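Local atomic coordinates of possible flavin reductase (PDB entry 2R0X), a protein that probably binds FMN and may act as an NADPH-dependent flavin reductase. Residues Ser17-Val22 and Phe33-Val38; Gln30-Thr34 and Ala58-Phe62; Arg66-Thr72 and Ile114-Ile120. One frame throughout, in Å; residues are numbered along the deposited sequence.

Contact 1: residues Ser17-Val22 and Phe33-Val38; sequences SAVHIV and FTASAV
His20 pairs with Ala35, and Val22 with Phe33, in an antiparallel beta hairpin of the split-barrel fold. Each of these two pairs is joined by two backbone hydrogen bonds. Ile21 and Thr34 form the non-hydrogen-bonded pair between them. Next to it, Thr34 CA gives a CA-H...O contact to His20 O.

On the face that carries His20, Val22, Phe33 and Ala35, two ring contacts dominate. The Phe33 ring lies alongside Val22, and both side chains point the same way. Phe33 CG sits between the backbone N and the carbonyl carbon (chi1 67°). This turns the ring back over its partner. Val22 CB then stands over the ring face, 4.1 Å from the Phe33 centroid and toward the rim, a CH-pi contact. Val22 CG1 reaches Phe33 CE1, while Val22 CG2 packs on Ala35 CB at 3.9 Å.

On the face of Ile21 and Thr34, Thr34 CG2 meets CG1 of the loop residue Val19 at 3.8 Å. The two side chains cross obliquely. Helix 78-84 covers this side, and Thr34 OG1 is hydrogen-bonded to Ser81 O. Leu15 of the second subunit packs on Ala18 and His20.

The His20 ring meets Val38 from the opposite direction. Val38 CG1 lies over the ring face, 4.2 Å from the His20 centroid. Val38 CG2 reaches the rim at His20 CD2, 3.6 Å away. Polar partners fix the ring's rotation: His20 ND1 is hydrogen-bonded to Thr72 OG1 of strand 67-72, and His20 NE2 to a water in the ring plane at 2.8 Å. That water also donates to Ser36 O and, at 2.8 Å from the water oxygen, to Val38 O.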
loop_
_atom_site.group_PDB
_atom_site.type_symbol
_atom_site.label_atom_id
_atom_site.label_comp_id
_atom_site.label_asym_id
_atom_site.label_seq_id
_atom_site.Cartn_x
_atom_site.Cartn_y
_atom_site.Cartn_z
ATOM N N SER A 17 -6.689 0.385 5.117
ATOM C CA SER A 17 -5.923 -0.554 4.331
ATOM C C SER A 17 -6.659 -1.859 4.201
ATOM O O SER A 17 -7.377 -2.293 5.096
ATOM C CB SER A 17 -4.579 -0.790 4.996
ATOM O OG SER A 17 -3.750 -1.692 4.312
ATOM N N ALA A 18 -6.436 -2.473 3.052
ATOM C CA ALA A 18 -6.754 -3.869 2.834
ATOM C C ALA A 18 -5.872 -4.702 3.748
ATOM O O ALA A 18 -4.847 -4.277 4.231
ATOM C CB ALA A 18 -6.585 -4.274 1.390
ATOM N N VAL A 19 -6.311 -5.923 4.035
ATOM C CA VAL A 19 -5.631 -6.843 4.907
ATOM C C VAL A 19 -5.339 -8.109 4.141
ATOM O O VAL A 19 -6.179 -8.638 3.434
ATOM C CB VAL A 19 -6.482 -7.168 6.146
ATOM C CG1 VAL A 19 -5.694 -8.053 7.118
ATOM C CG2 VAL A 19 -6.950 -5.902 6.871
ATOM N N HIS A 20 -4.121 -8.597 4.262
ATOM C CA HIS A 20 -3.646 -9.758 3.521
ATOM C C HIS A 20 -2.961 -10.722 4.478
ATOM O O HIS A 20 -2.402 -10.320 5.526
ATOM C CB HIS A 20 -2.615 -9.334 2.470
ATOM C CG HIS A 20 -2.961 -8.125 1.720
ATOM N ND1 HIS A 20 -3.673 -8.159 0.547
ATOM C CD2 HIS A 20 -2.713 -6.835 2.022
ATOM C CE1 HIS A 20 -3.873 -6.908 0.175
ATOM N NE2 HIS A 20 -3.302 -6.085 1.050
ATOM N N ILE A 21 -2.947 -12.009 4.129
ATOM C CA ILE A 21 -2.096 -12.977 4.782
ATOM C C ILE A 21 -1.074 -13.423 3.730
ATOM O O ILE A 21 -1.456 -13.896 2.633
ATOM C CB ILE A 21 -2.858 -14.143 5.392
ATOM C CG1 ILE A 21 -3.705 -13.634 6.558
ATOM C CG2 ILE A 21 -1.870 -15.209 5.886
ATOM C CD1 ILE A 21 -4.697 -14.666 7.117
ATOM N N VAL A 22 0.195 -13.158 3.994
ATOM C CA VAL A 22 1.280 -13.401 3.051
ATOM C C VAL A 22 1.937 -14.693 3.470
ATOM O O VAL A 22 2.390 -14.814 4.595
ATOM C CB VAL A 22 2.252 -12.224 3.078
ATOM C CG1 VAL A 22 3.469 -12.514 2.156
ATOM C CG2 VAL A 22 1.508 -10.916 2.657
ATOM N N PHE A 33 2.213 -14.567 7.481
ATOM C CA PHE A 33 2.018 -13.436 8.368
ATOM C C PHE A 33 0.966 -12.498 7.794
ATOM O O PHE A 33 0.820 -12.363 6.604
ATOM C CB PHE A 33 3.336 -12.680 8.652
ATOM C CG PHE A 33 3.933 -11.981 7.454
ATOM C CD1 PHE A 33 4.715 -12.669 6.549
ATOM C CD2 PHE A 33 3.753 -10.615 7.222
ATOM C CE1 PHE A 33 5.281 -12.059 5.460
ATOM C CE2 PHE A 33 4.350 -10.001 6.081
ATOM C CZ PHE A 33 5.095 -10.743 5.224
ATOM N N THR A 34 0.274 -11.814 8.700
ATOM C CA THR A 34 -0.685 -10.769 8.316
ATOM C C THR A 34 0.064 -9.505 7.914
ATOM O O THR A 34 0.971 -9.070 8.635
ATOM C CB THR A 34 -1.665 -10.502 9.447
ATOM O OG1 THR A 34 -2.318 -11.724 9.749
ATOM C CG2 THR A 34 -2.710 -9.456 9.070
ATOM N N ALA A 35 -0.352 -8.896 6.810
ATOM C CA ALA A 35 0.259 -7.647 6.325
ATOM C C ALA A 35 -0.786 -6.687 5.823
ATOM O O ALA A 35 -1.770 -7.072 5.205
ATOM C CB ALA A 35 1.214 -7.955 5.176
ATOM N N SER A 36 -0.512 -5.411 6.043
ATOM C CA SER A 36 -1.247 -4.341 5.385
ATOM C C SER A 36 -0.395 -3.581 4.353
ATOM O O SER A 36 -0.942 -2.925 3.442
ATOM C CB SER A 36 -1.779 -3.346 6.409
ATOM O OG SER A 36 -0.752 -2.955 7.312
ATOM N N ALA A 37 0.931 -3.638 4.490
ATOM C CA ALA A 37 1.860 -2.839 3.654
ATOM C C ALA A 37 2.169 -3.621 2.375
ATOM O O ALA A 37 3.250 -4.187 2.216
ATOM C CB ALA A 37 3.095 -2.476 4.444
ATOM N N VAL A 38 1.163 -3.639 1.502
ATOM C CA VAL A 38 1.153 -4.349 0.238
ATOM C C VAL A 38 0.532 -3.391 -0.774
ATOM O O VAL A 38 -0.529 -2.830 -0.539
ATOM C CB VAL A 38 0.306 -5.644 0.354
ATOM C CG1 VAL A 38 0.215 -6.316 -0.994
ATOM C CG2 VAL A 38 0.826 -6.550 1.415
HETATM O O HOH W 1 -2.895 -3.283 0.943
#

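Contact 2: residues Gln30-Thr34 and Ala58-Phe62; sequences QHGFT and AYEHF. With SO4 (sulfate ion), chain H; SO4 (sulfate ion), chain I; ACT (acetate ion), chain F.
Gly32 and Ala58 are the closest backbone pair, with CA atoms 6.6 Å apart, and no hydrogen bond joins the strand to the start of the helix. The contact is a strand-to-helix packing in the flavin reductase split-barrel fold, made by two aromatic pairs.

The first pair is a face-to-face stack of His31 and His61. The side chains cross at about a right angle, yet the ring planes are only 12° apart and the centroids 3.5 Å. His61 CB adds a CH-pi contact over the His31 face. An acetate bridges the rims of both rings: His31 NE2 donates to OXT at 3.0 Å, and His61 ND1 donates to the acetate O at 3.1 Å. Both nitrogens of His61 are therefore used, since NE2 donates to sulfate oxygen O2 (chain I) at 2.8 Å.

The second pair is an offset edge-to-face stack. The edge of Phe33 points at the face of Phe62, with the planes at 83° and Phe33 CE1 3.6 Å from Phe62 CZ. Ile52 of strand 46-53 touches both rings.

The sulfates and acetate probably come from the crystallisation liquor, but Arg57 and Arg93 also bind sulfate, so the site may be an anion pocket. Ala58 meets both Phe33 and a sulfate: its CB packs 3.8 Å from Phe33 CD1, and its backbone N donates to sulfate oxygen O2 (chain H) at 3.0 Å.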
loop_
_atom_site.group_PDB
_atom_site.type_symbol
_atom_site.label_atom_id
_atom_site.label_comp_id
_atom_site.label_asym_id
_atom_site.label_seq_id
_atom_site.Cartn_x
_atom_site.Cartn_y
_atom_site.Cartn_z
ATOM N N GLN A 30 4.663 -24.804 6.162
ATOM C CA GLN A 30 4.038 -23.520 5.768
ATOM C C GLN A 30 4.370 -22.361 6.728
ATOM O O GLN A 30 4.524 -22.557 7.929
ATOM C CB GLN A 30 2.513 -23.650 5.674
ATOM C CG GLN A 30 1.974 -24.833 4.831
ATOM C CD GLN A 30 0.466 -25.217 5.120
ATOM O OE1 GLN A 30 -0.388 -25.258 4.201
ATOM N NE2 GLN A 30 0.162 -25.534 6.383
ATOM N N HIS A 31 4.475 -21.156 6.170
ATOM C CA HIS A 31 4.821 -19.961 6.953
ATOM C C HIS A 31 3.966 -18.829 6.435
ATOM O O HIS A 31 3.743 -18.719 5.242
ATOM C CB HIS A 31 6.300 -19.599 6.806
ATOM C CG HIS A 31 7.184 -20.732 7.166
ATOM N ND1 HIS A 31 7.526 -21.031 8.460
ATOM C CD2 HIS A 31 7.724 -21.702 6.401
ATOM C CE1 HIS A 31 8.288 -22.110 8.478
ATOM N NE2 HIS A 31 8.429 -22.534 7.235
ATOM N N GLY A 32 3.519 -17.972 7.316
ATOM C CA GLY A 32 2.819 -16.785 6.822
ATOM C C GLY A 32 2.693 -15.734 7.883
ATOM O O GLY A 32 2.985 -15.969 9.048
ATOM N N PHE A 33 2.213 -14.567 7.481
ATOM C CA PHE A 33 2.018 -13.436 8.368
ATOM C C PHE A 33 0.966 -12.498 7.794
ATOM O O PHE A 33 0.820 -12.363 6.604
ATOM C CB PHE A 33 3.336 -12.680 8.652
ATOM C CG PHE A 33 3.933 -11.981 7.454
ATOM C CD1 PHE A 33 4.715 -12.669 6.549
ATOM C CD2 PHE A 33 3.753 -10.615 7.222
ATOM C CE1 PHE A 33 5.281 -12.059 5.460
ATOM C CE2 PHE A 33 4.350 -10.001 6.081
ATOM C CZ PHE A 33 5.095 -10.743 5.224
ATOM N N THR A 34 0.274 -11.814 8.700
ATOM C CA THR A 34 -0.685 -10.769 8.316
ATOM C C THR A 34 0.064 -9.505 7.914
ATOM O O THR A 34 0.971 -9.070 8.635
ATOM C CB THR A 34 -1.665 -10.502 9.447
ATOM O OG1 THR A 34 -2.318 -11.724 9.749
ATOM C CG2 THR A 34 -2.710 -9.456 9.070
ATOM N N ALA A 58 9.001 -14.763 10.569
ATOM C CA ALA A 58 8.677 -15.041 9.191
ATOM C C ALA A 58 9.841 -14.869 8.211
ATOM O O ALA A 58 9.921 -15.552 7.183
ATOM C CB ALA A 58 7.467 -14.144 8.720
ATOM N N TYR A 59 10.683 -13.884 8.473
ATOM C CA TYR A 59 11.517 -13.277 7.449
ATOM C C TYR A 59 12.414 -14.249 6.698
ATOM O O TYR A 59 12.444 -14.252 5.477
ATOM C CB TYR A 59 12.348 -12.183 8.071
ATOM C CG TYR A 59 13.294 -11.546 7.108
ATOM C CD1 TYR A 59 12.866 -10.686 6.136
ATOM C CD2 TYR A 59 14.636 -11.719 7.262
ATOM C CE1 TYR A 59 13.791 -10.044 5.296
ATOM C CE2 TYR A 59 15.566 -11.117 6.449
ATOM C CZ TYR A 59 15.146 -10.266 5.466
ATOM O OH TYR A 59 16.110 -9.666 4.674
ATOM N N GLU A 60 13.184 -15.052 7.408
ATOM C CA GLU A 60 14.167 -15.851 6.688
ATOM C C GLU A 60 13.532 -16.949 5.812
ATOM O O GLU A 60 14.184 -17.423 4.876
ATOM C CB GLU A 60 15.234 -16.424 7.624
ATOM C CG GLU A 60 16.125 -15.359 8.261
ATOM C CD GLU A 60 17.057 -14.616 7.288
ATOM O OE1 GLU A 60 17.197 -14.996 6.113
ATOM O OE2 GLU A 60 17.676 -13.629 7.727
ATOM N N HIS A 61 12.277 -17.324 6.082
ATOM C CA HIS A 61 11.597 -18.265 5.227
ATOM C C HIS A 61 11.323 -17.667 3.854
ATOM O O HIS A 61 11.455 -18.304 2.827
ATOM C CB HIS A 61 10.278 -18.705 5.913
ATOM C CG HIS A 61 10.476 -19.267 7.304
ATOM N ND1 HIS A 61 11.067 -20.494 7.530
ATOM C CD2 HIS A 61 10.178 -18.772 8.529
ATOM C CE1 HIS A 61 11.131 -20.720 8.831
ATOM N NE2 HIS A 61 10.590 -19.698 9.462
ATOM N N PHE A 62 11.007 -16.377 3.825
ATOM C CA PHE A 62 10.768 -15.672 2.579
ATOM C C PHE A 62 12.088 -15.475 1.812
ATOM O O PHE A 62 12.150 -15.627 0.607
ATOM C CB PHE A 62 10.005 -14.363 2.851
ATOM C CG PHE A 62 8.589 -14.626 3.257
ATOM C CD1 PHE A 62 7.587 -14.737 2.328
ATOM C CD2 PHE A 62 8.297 -14.905 4.591
ATOM C CE1 PHE A 62 6.257 -15.035 2.727
ATOM C CE2 PHE A 62 6.984 -15.291 4.988
ATOM C CZ PHE A 62 5.980 -15.291 4.059
HETATM S S SO4 H . 5.694 -14.199 12.293
HETATM O O1 SO4 H . 6.061 -15.594 12.057
HETATM O O2 SO4 H . 6.723 -13.330 11.881
HETATM O O3 SO4 H . 5.416 -14.186 13.712
HETATM O O4 SO4 H . 4.428 -13.912 11.612
HETATM S S SO4 I . 8.906 -20.980 12.678
HETATM O O1 SO4 I . 8.943 -22.179 11.826
HETATM O O2 SO4 I . 9.901 -20.016 12.190
HETATM O O3 SO4 I . 9.230 -21.372 14.063
HETATM O O4 SO4 I . 7.543 -20.449 12.658
HETATM C C ACT F . 11.879 -23.363 5.557
HETATM O O ACT F . 12.469 -23.152 6.602
HETATM O OXT ACT F . 10.700 -23.668 5.729
HETATM C CH3 ACT F . 12.581 -23.452 4.232
#

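Contact 3: residues Arg66-Thr72 and Ile114-Ile120; sequences RVLMVNT and INFDCEI
Leu68, Val70, Phe116 and Cys118 make the apolar centre, on one face of two antiparallel strands, and Ile120 packs on Leu68 at its end. Leu68 and Ile120 cross at about a right angle, and Leu68 CD2 meets Ile120 CD1 at 3.8 Å. The other branch, Leu68 CD1, packs on Cys118 CB. Leu68 CG lies between its backbone N and carbonyl carbon (chi1 61°), and from there the two methyl groups divide between these partners. Val70 CB touches the Phe116 ring at CD1, 4.1 Å away. Thr72 OG1, whose polar partner is His20, lies in the plane of that ring, at its edge. Leu48 of strand 46-53 closes over Val70, Phe116 and Cys118. Ala11 of the second subunit packs on Phe116.

Leu68-Cys118, Val70-Phe116 and Thr72-Ile114 are the hydrogen-bonded pairs. Val67-Glu119, Met69-Asp117 and Asn71-Asn115 alternate with them.

The opposite face carries Met69, a selenomethionine. Its chain bends at chi2 and chi3, which brings SE to 3.9 Å from Asn115 CB and CE to 3.5 Å from Asp117 CG. Thr104 OG1 and the backbone N of Thr103 hold the Asp117 carboxylate.

Further along, Asn115 ND2 donates to a lone pair of Asn71 OD1 at 2.9 Å. The bond lies in both amide planes, though the planes are 70° apart. Leu109 also binds both buried amides through its backbone.

At the far end, Arg66 follows helix 59-65 with positive phi. Its side chain folds back, and NE and NH2 both donate to Ile120 O, each at 2.9 Å, from the same face of its carbonyl plane. In return, Ile120 N donates to Arg66 O at 2.8 Å. This pairing forms part of the curled antiparallel sheet of the split-barrel fold, as in flavin reductase-like proteins.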
loop_
_atom_site.group_PDB
_atom_site.type_symbol
_atom_site.label_atom_id
_atom_site.label_comp_id
_atom_site.label_asym_id
_atom_site.label_seq_id
_atom_site.Cartn_x
_atom_site.Cartn_y
_atom_site.Cartn_z
ATOM N N ARG A 66 12.070 -17.459 -1.684
ATOM C CA ARG A 66 11.958 -16.515 -2.789
ATOM C C ARG A 66 10.683 -16.592 -3.625
ATOM O O ARG A 66 10.637 -16.138 -4.778
ATOM C CB ARG A 66 13.218 -16.530 -3.630
ATOM C CG ARG A 66 14.418 -16.056 -2.827
ATOM C CD ARG A 66 14.348 -14.590 -2.385
ATOM N NE ARG A 66 14.403 -13.686 -3.520
ATOM C CZ ARG A 66 15.535 -13.206 -4.027
ATOM N NH1 ARG A 66 16.712 -13.462 -3.483
ATOM N NH2 ARG A 66 15.468 -12.473 -5.116
ATOM N N VAL A 67 9.619 -17.061 -2.970
ATOM C CA VAL A 67 8.270 -17.013 -3.515
ATOM C C VAL A 67 7.339 -16.659 -2.380
ATOM O O VAL A 67 7.664 -16.931 -1.211
ATOM C CB VAL A 67 7.857 -18.365 -4.152
ATOM C CG1 VAL A 67 8.674 -18.621 -5.454
ATOM C CG2 VAL A 67 7.984 -19.526 -3.185
ATOM N N LEU A 68 6.198 -16.061 -2.702
ATOM C CA LEU A 68 5.181 -15.798 -1.696
ATOM C C LEU A 68 3.835 -15.744 -2.401
ATOM O O LEU A 68 3.731 -15.505 -3.587
ATOM C CB LEU A 68 5.473 -14.525 -0.902
ATOM C CG LEU A 68 5.565 -13.185 -1.584
ATOM C CD1 LEU A 68 4.207 -12.631 -1.962
ATOM C CD2 LEU A 68 6.242 -12.197 -0.651
HETATM N N MSE A 69 2.797 -15.902 -1.583
HETATM C CA MSE A 69 1.407 -15.703 -1.986
HETATM C C MSE A 69 0.823 -14.552 -1.182
HETATM O O MSE A 69 0.932 -14.571 0.052
HETATM C CB MSE A 69 0.624 -16.970 -1.677
HETATM C CG MSE A 69 -0.855 -16.904 -2.029
HETATM SE SE MSE A 69 -1.326 -17.196 -3.867
HETATM C CE MSE A 69 -0.669 -19.039 -3.903
ATOM N N VAL A 70 0.218 -13.576 -1.853
ATOM C CA VAL A 70 -0.565 -12.553 -1.166
ATOM C C VAL A 70 -2.019 -13.024 -1.195
ATOM O O VAL A 70 -2.610 -13.132 -2.254
ATOM C CB VAL A 70 -0.435 -11.168 -1.814
ATOM C CG1 VAL A 70 -1.325 -10.153 -1.123
ATOM C CG2 VAL A 70 1.042 -10.712 -1.740
ATOM N N ASN A 71 -2.556 -13.310 -0.014
ATOM C CA ASN A 71 -3.965 -13.719 0.135
ATOM C C ASN A 71 -4.768 -12.571 0.735
ATOM O O ASN A 71 -4.672 -12.316 1.954
ATOM C CB ASN A 71 -4.034 -14.940 1.073
ATOM C CG ASN A 71 -3.252 -16.112 0.562
ATOM O OD1 ASN A 71 -3.685 -16.803 -0.369
ATOM N ND2 ASN A 71 -2.095 -16.358 1.155
ATOM N N THR A 72 -5.452 -11.850 -0.121
ATOM C CA THR A 72 -6.221 -10.678 0.328
ATOM C C THR A 72 -7.526 -11.150 0.963
ATOM O O THR A 72 -8.178 -12.045 0.416
ATOM C CB THR A 72 -6.483 -9.768 -0.870
ATOM O OG1 THR A 72 -5.254 -9.436 -1.507
ATOM C CG2 THR A 72 -7.234 -8.466 -0.428
ATOM N N ILE A 114 -8.803 -12.389 -2.926
ATOM C CA ILE A 114 -7.884 -12.423 -4.067
ATOM C C ILE A 114 -6.668 -13.215 -3.641
ATOM O O ILE A 114 -6.299 -13.167 -2.479
ATOM C CB ILE A 114 -7.373 -10.985 -4.504
ATOM C CG1 ILE A 114 -8.351 -9.854 -4.157
ATOM C CG2 ILE A 114 -7.057 -10.997 -5.980
ATOM C CD1 ILE A 114 -7.754 -8.466 -4.288
ATOM N N ASN A 115 -6.041 -13.893 -4.590
ATOM C CA ASN A 115 -4.820 -14.625 -4.364
ATOM C C ASN A 115 -3.806 -14.287 -5.457
ATOM O O ASN A 115 -4.090 -14.504 -6.630
ATOM C CB ASN A 115 -5.047 -16.150 -4.346
ATOM C CG ASN A 115 -6.211 -16.579 -3.433
ATOM O OD1 ASN A 115 -7.348 -16.721 -3.901
ATOM N ND2 ASN A 115 -5.923 -16.822 -2.160
ATOM N N PHE A 116 -2.674 -13.715 -5.074
ATOM C CA PHE A 116 -1.604 -13.383 -6.012
ATOM C C PHE A 116 -0.381 -14.220 -5.687
ATOM O O PHE A 116 0.213 -14.075 -4.639
ATOM C CB PHE A 116 -1.184 -11.917 -5.885
ATOM C CG PHE A 116 -2.269 -10.890 -6.018
ATOM C CD1 PHE A 116 -2.987 -10.467 -4.918
ATOM C CD2 PHE A 116 -2.522 -10.294 -7.220
ATOM C CE1 PHE A 116 -3.944 -9.451 -5.033
ATOM C CE2 PHE A 116 -3.465 -9.251 -7.317
ATOM C CZ PHE A 116 -4.160 -8.867 -6.209
ATOM N N ASP A 117 -0.035 -15.151 -6.587
ATOM C CA ASP A 117 1.142 -16.024 -6.380
ATOM C C ASP A 117 2.328 -15.386 -7.081
ATOM O O ASP A 117 2.197 -15.004 -8.218
ATOM C CB ASP A 117 0.853 -17.420 -6.970
ATOM C CG ASP A 117 1.731 -18.492 -6.358
ATOM O OD1 ASP A 117 2.481 -18.188 -5.416
ATOM O OD2 ASP A 117 1.639 -19.650 -6.832
ATOM N N CYS A 118 3.424 -15.248 -6.346
ATOM C CA CYS A 118 4.521 -14.390 -6.756
ATOM C C CYS A 118 5.892 -14.999 -6.564
ATOM O O CYS A 118 6.151 -15.817 -5.702
ATOM C CB CYS A 118 4.495 -13.101 -5.928
ATOM S SG CYS A 118 2.958 -12.152 -5.920
ATOM N N GLU A 119 6.784 -14.506 -7.426
ATOM C CA GLU A 119 8.213 -14.706 -7.270
ATOM C C GLU A 119 8.822 -13.457 -6.671
ATOM O O GLU A 119 8.508 -12.354 -7.109
ATOM C CB GLU A 119 8.867 -14.980 -8.638
ATOM C CG GLU A 119 8.450 -16.337 -9.220
ATOM C CD GLU A 119 8.838 -16.574 -10.656
ATOM O OE1 GLU A 119 9.332 -15.651 -11.348
ATOM O OE2 GLU A 119 8.574 -17.719 -11.103
ATOM N N ILE A 120 9.699 -13.620 -5.674
ATOM C CA ILE A 120 10.334 -12.453 -5.014
ATOM C C ILE A 120 11.556 -12.176 -5.853
ATOM O O ILE A 120 12.607 -12.790 -5.679
ATOM C CB ILE A 120 10.699 -12.749 -3.562
ATOM C CG1 ILE A 120 9.463 -13.168 -2.747
ATOM C CG2 ILE A 120 11.386 -11.520 -2.912
ATOM C CD1 ILE A 120 9.738 -13.553 -1.343
#

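In the fold
All three contacts belong to the flavin reductase-like domain, with centres 11 to 12 Å apart. Contact 1 opens first. Contact 2 starts on the second strand of contact 1, strand 30-43, and the two overlap at Phe33 and Thr34. Contact 3 comes last, its strand 67-72 directly following helix 59-65 of contact 2. Strand 17-25 lies between strands 30-43 and 67-72 in one curled antiparallel sheet, so contacts 1 and 3 are neighbours across it, with Ile21 N close to Asn71 O. Phe62 of contact 2 packs on Leu68 and Ile120, tying the helix to the sheet. Contacts 1 and 3 also touch the second subunit, so the sheet takes part in the dimer.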